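PDB 5UZ8: cadherin-23 from Mus musculus, which probably forms part of the tip links of inner-ear hair cells, calcium-stiffened adhesive filaments that convey force in the mechanotransduction of hearing. Local coordinates for residues F116-P119 with S120-E123; E234-P237 with A238-V242. All coordinates share one frame; numbering follows the deposited sequence. Where two conformers were deposited one is given.

Contact 1: F116-P119 with S120-E123; sequences FDQP and SYQE
Gln-118 turns its CG beside the backbone N (chi1 -57°) and then runs fully extended, which brings CB over one face of the Tyr-121 ring and sets the amide just past the CD2-CE2 edge. The setting is the hinge in the first strand of a cadherin repeat: strand 115-116 belongs to one sheet of the beta sandwich, strand 121-126 to the other, and 117-120 makes the switch. Gln-118 CB makes a CH-pi contact, 4.0 Å from the centroid of the Tyr-121 ring, and the amide is nearly parallel to the ring, their planes 13° apart, with Gln-118 NE2 3.4 Å from Tyr-121 CD2. A glutamine suits this place, having a methylene stem for the ring and a planar donor for the backbone beyond it. Tyr-121 OH reaches the edge of the Phe-116 ring, 4.0 Å from CD1, and accepts a weak hydrogen bond from Thr-139 N. Were Tyr-121 cut back to an alanine, the Gln-118 stem and amide would probably lose the ring they pack against, Phe-116 CD1 its neighbour and Thr-139 N its hydroxyl acceptor. Val-207 and Leu-136 also touch the Tyr-121 side chain. Gln-118 NE2 donates to Ser-120 O at 2.8 Å, nearly straight (159°) and in the carbonyl plane. It also donates to a water 3.1 Å away, which accepts from Gln-122 N as well, at 3.2 Å.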
loop_
_atom_site.group_PDB
_atom_site.type_symbol
_atom_site.label_atom_id
_atom_site.label_comp_id
_atom_site.label_asym_id
_atom_site.label_seq_id
_atom_site.Cartn_x
_atom_site.Cartn_y
_atom_site.Cartn_z
ATOM N N PHE A 116 8.267 0.753 -1.176
ATOM C CA PHE A 116 7.316 -0.206 -1.758
ATOM C C PHE A 116 7.765 -0.750 -3.093
ATOM O O PHE A 116 8.397 -0.029 -3.857
ATOM C CB PHE A 116 5.937 0.390 -1.859
ATOM C CG PHE A 116 5.197 0.367 -0.569
ATOM C CD1 PHE A 116 4.595 -0.796 -0.130
ATOM C CD2 PHE A 116 5.133 1.497 0.231
ATOM C CE1 PHE A 116 3.907 -0.826 1.083
ATOM C CE2 PHE A 116 4.443 1.471 1.428
ATOM C CZ PHE A 116 3.846 0.317 1.868
ATOM N N ASP A 117 7.480 -2.018 -3.365
ATOM C CA ASP A 117 7.917 -2.717 -4.580
ATOM C C ASP A 117 7.131 -2.231 -5.837
ATOM O O ASP A 117 7.557 -2.470 -6.960
ATOM C CB ASP A 117 7.777 -4.261 -4.417
ATOM C CG ASP A 117 8.896 -4.923 -3.545
ATOM O OD1 ASP A 117 9.789 -4.242 -2.996
ATOM O OD2 ASP A 117 8.896 -6.174 -3.434
ATOM N N GLN A 118 5.967 -1.595 -5.648
ATOM C CA GLN A 118 5.181 -1.026 -6.775
ATOM C C GLN A 118 4.869 0.417 -6.460
ATOM O O GLN A 118 4.819 0.786 -5.281
ATOM C CB GLN A 118 3.853 -1.741 -7.019
ATOM C CG GLN A 118 3.966 -3.212 -7.283
ATOM C CD GLN A 118 2.666 -3.930 -7.720
ATOM O OE1 GLN A 118 2.734 -5.142 -7.932
ATOM N NE2 GLN A 118 1.509 -3.225 -7.886
ATOM N N PRO A 119 4.637 1.236 -7.501
ATOM C CA PRO A 119 4.238 2.638 -7.294
ATOM C C PRO A 119 2.786 2.780 -6.799
ATOM O O PRO A 119 2.431 3.801 -6.231
ATOM C CB PRO A 119 4.446 3.269 -8.673
ATOM C CG PRO A 119 4.371 2.143 -9.650
ATOM C CD PRO A 119 4.959 0.965 -8.915
ATOM N N SER A 120 1.983 1.749 -7.035
ATOM C CA SER A 120 0.628 1.683 -6.533
ATOM C C SER A 120 0.134 0.265 -6.706
ATOM O O SER A 120 0.818 -0.581 -7.307
ATOM C CB SER A 120 -0.312 2.722 -7.190
ATOM O OG SER A 120 -0.867 2.307 -8.422
ATOM N N TYR A 121 -0.986 -0.029 -6.048
ATOM C CA TYR A 121 -1.585 -1.377 -6.078
ATOM C C TYR A 121 -3.025 -1.238 -6.426
ATOM O O TYR A 121 -3.642 -0.215 -6.098
ATOM C CB TYR A 121 -1.435 -2.068 -4.738
ATOM C CG TYR A 121 0.013 -2.379 -4.366
ATOM C CD1 TYR A 121 0.785 -1.443 -3.696
ATOM C CD2 TYR A 121 0.593 -3.622 -4.670
ATOM C CE1 TYR A 121 2.102 -1.720 -3.329
ATOM C CE2 TYR A 121 1.916 -3.924 -4.302
ATOM C CZ TYR A 121 2.653 -2.968 -3.635
ATOM O OH TYR A 121 3.952 -3.215 -3.279
ATOM N N GLN A 122 -3.586 -2.243 -7.087
ATOM C CA GLN A 122 -5.010 -2.224 -7.415
ATOM C C GLN A 122 -5.546 -3.636 -7.598
ATOM O O GLN A 122 -4.862 -4.492 -8.189
ATOM C CB GLN A 122 -5.283 -1.410 -8.681
ATOM C CG GLN A 122 -6.761 -1.436 -9.106
ATOM C CD GLN A 122 -7.114 -0.369 -10.131
ATOM O OE1 GLN A 122 -8.201 -0.407 -10.767
ATOM N NE2 GLN A 122 -6.215 0.601 -10.293
ATOM N N GLU A 123 -6.737 -3.873 -7.056
ATOM C CA GLU A 123 -7.482 -5.098 -7.347
ATOM C C GLU A 123 -8.954 -4.782 -7.476
ATOM O O GLU A 123 -9.417 -3.771 -6.949
ATOM C CB GLU A 123 -7.331 -6.141 -6.251
ATOM C CG GLU A 123 -5.958 -6.731 -6.064
ATOM C CD GLU A 123 -5.444 -7.561 -7.218
ATOM O OE1 GLU A 123 -6.250 -8.046 -8.063
ATOM O OE2 GLU A 123 -4.177 -7.695 -7.254
HETATM O O HOH W 1 -1.438 -4.259 -8.271
#

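Contact 2: E234-P237 with A238-V242; sequences ENEP and AGTSV
Pro-237 and Thr-240 meet at the two ends of a four-residue turn, with Ala-238 between them. The carbonyl of Pro-237 is gripped twice by Thr-240. The shorter bond comes from the hydroxyl: OG1 donates to Pro-237 O at 2.7 Å, in the carbonyl plane and on a lone pair. The other, weak, is the usual closing bond of the turn, Thr-240 N to Pro-237 O at 3.4 Å and bent to 133°, and that N-H also has Thr-281 OG1 as an acceptor on the adjoining strand. The hydroxyl can reinforce the backbone because OG1 sits beside the backbone N of Thr-240 (chi1 -65°), facing back toward the start of the turn. Threonine suits this corner since its branch offers a donor on one arm and a methyl on the other. The proline ring lies roughly at right angles to the threonine side chain, its CD 3.7 Å from Thr-240 OG1, while Glu-236 CB comes to 3.5 Å from the same oxygen; two apolar carbons thus lie together on one side of the hydroxyl. Ala-238 directs its methyl away from Pro-237 overall, though CB still touches Pro-237 C at 3.7 Å, and a small side chain is easily carried on this outer corner. Gly-239 follows with a positive phi of 92°, where a beta carbon would collide with the carbonyl oxygen of Ala-238. Proline before the bend, alanine in the polyproline II region, left-handed glycine and closing threonine make a type II beta turn, here joining strand 227-233 of one sheet of the cadherin sandwich to strand 241-244 of the other.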
loop_
_atom_site.group_PDB
_atom_site.type_symbol
_atom_site.label_atom_id
_atom_site.label_comp_id
_atom_site.label_asym_id
_atom_site.label_seq_id
_atom_site.Cartn_x
_atom_site.Cartn_y
_atom_site.Cartn_z
ATOM N N GLU A 234 -64.479 5.643 -21.519
ATOM C CA GLU A 234 -65.176 4.624 -22.310
ATOM C C GLU A 234 -64.978 4.893 -23.810
ATOM O O GLU A 234 -64.820 6.051 -24.202
ATOM C CB GLU A 234 -66.684 4.630 -21.985
ATOM C CG GLU A 234 -67.383 5.964 -22.259
ATOM C CD GLU A 234 -68.871 5.978 -21.913
ATOM O OE1 GLU A 234 -69.490 7.066 -22.052
ATOM O OE2 GLU A 234 -69.426 4.944 -21.464
ATOM N N ASN A 235 -64.986 3.830 -24.626
ATOM C CA ASN A 235 -65.061 3.924 -26.100
ATOM C C ASN A 235 -63.909 4.654 -26.772
ATOM O O ASN A 235 -64.091 5.215 -27.875
ATOM C CB ASN A 235 -66.377 4.603 -26.553
ATOM C CG ASN A 235 -67.594 3.866 -26.100
ATOM O OD1 ASN A 235 -67.640 2.654 -26.186
ATOM N ND2 ASN A 235 -68.609 4.590 -25.640
ATOM N N GLU A 236 -62.735 4.653 -26.135
ATOM C CA GLU A 236 -61.530 5.169 -26.765
ATOM C C GLU A 236 -60.912 4.055 -27.600
ATOM O O GLU A 236 -61.043 2.883 -27.259
ATOM C CB GLU A 236 -60.534 5.668 -25.716
ATOM C CG GLU A 236 -60.960 6.931 -24.993
ATOM C CD GLU A 236 -61.078 8.113 -25.933
ATOM O OE1 GLU A 236 -62.163 8.715 -26.045
ATOM O OE2 GLU A 236 -60.077 8.439 -26.582
ATOM N N PRO A 237 -60.234 4.410 -28.696
ATOM C CA PRO A 237 -59.637 3.381 -29.564
ATOM C C PRO A 237 -58.532 2.574 -28.884
ATOM O O PRO A 237 -57.922 3.057 -27.927
ATOM C CB PRO A 237 -59.038 4.195 -30.712
ATOM C CG PRO A 237 -58.848 5.551 -30.147
ATOM C CD PRO A 237 -59.984 5.771 -29.206
ATOM N N ALA A 238 -58.244 1.386 -29.418
ATOM C CA ALA A 238 -57.027 0.666 -29.049
ATOM C C ALA A 238 -55.837 1.600 -29.266
ATOM O O ALA A 238 -55.862 2.475 -30.155
ATOM C CB ALA A 238 -56.864 -0.595 -29.885
ATOM N N GLY A 239 -54.831 1.452 -28.421
ATOM C CA GLY A 239 -53.633 2.276 -28.490
ATOM C C GLY A 239 -53.698 3.526 -27.633
ATOM O O GLY A 239 -52.751 4.300 -27.620
ATOM N N THR A 240 -54.789 3.731 -26.899
ATOM C CA THR A 240 -54.936 4.925 -26.071
ATOM C C THR A 240 -53.972 4.824 -24.874
ATOM O O THR A 240 -53.925 3.796 -24.175
ATOM C CB THR A 240 -56.400 5.089 -25.603
ATOM O OG1 THR A 240 -57.217 5.328 -26.750
ATOM C CG2 THR A 240 -56.567 6.261 -24.640
ATOM N N SER A 241 -53.191 5.873 -24.650
ATOM C CA SER A 241 -52.299 5.908 -23.481
ATOM C C SER A 241 -53.055 5.916 -22.174
ATOM O O SER A 241 -54.051 6.626 -22.043
ATOM C CB SER A 241 -51.415 7.128 -23.547
ATOM O OG SER A 241 -50.508 6.939 -24.604
ATOM N N VAL A 242 -52.577 5.145 -21.208
ATOM C CA VAL A 242 -53.227 5.021 -19.891
ATOM C C VAL A 242 -52.364 5.673 -18.809
ATOM O O VAL A 242 -52.817 6.571 -18.066
ATOM C CB VAL A 242 -53.484 3.547 -19.557
ATOM C CG1 VAL A 242 -54.060 3.382 -18.158
ATOM C CG2 VAL A 242 -54.397 2.940 -20.615
#

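How the contacts relate
Contacts 1 and 2 lie in series, in the second and third cadherin repeats of this rod-like chain, with centres about 63 Å apart and nearest atoms about 45 Å apart. Both occur where the chain passes between the two sheets of its sandwich, though at successive crossings: contact 1 leads into strand 121-126, contact 2 leaves strand 227-233, the counterpart of that strand in the next repeat. Neither supplies a calcium ligand. The Phe-116 side chain is about 13 Å from a bound calcium ion, whereas strand 121-126 leads on to Glu-127, a ligand of two calcium ions between the repeats, where glutathione also binds.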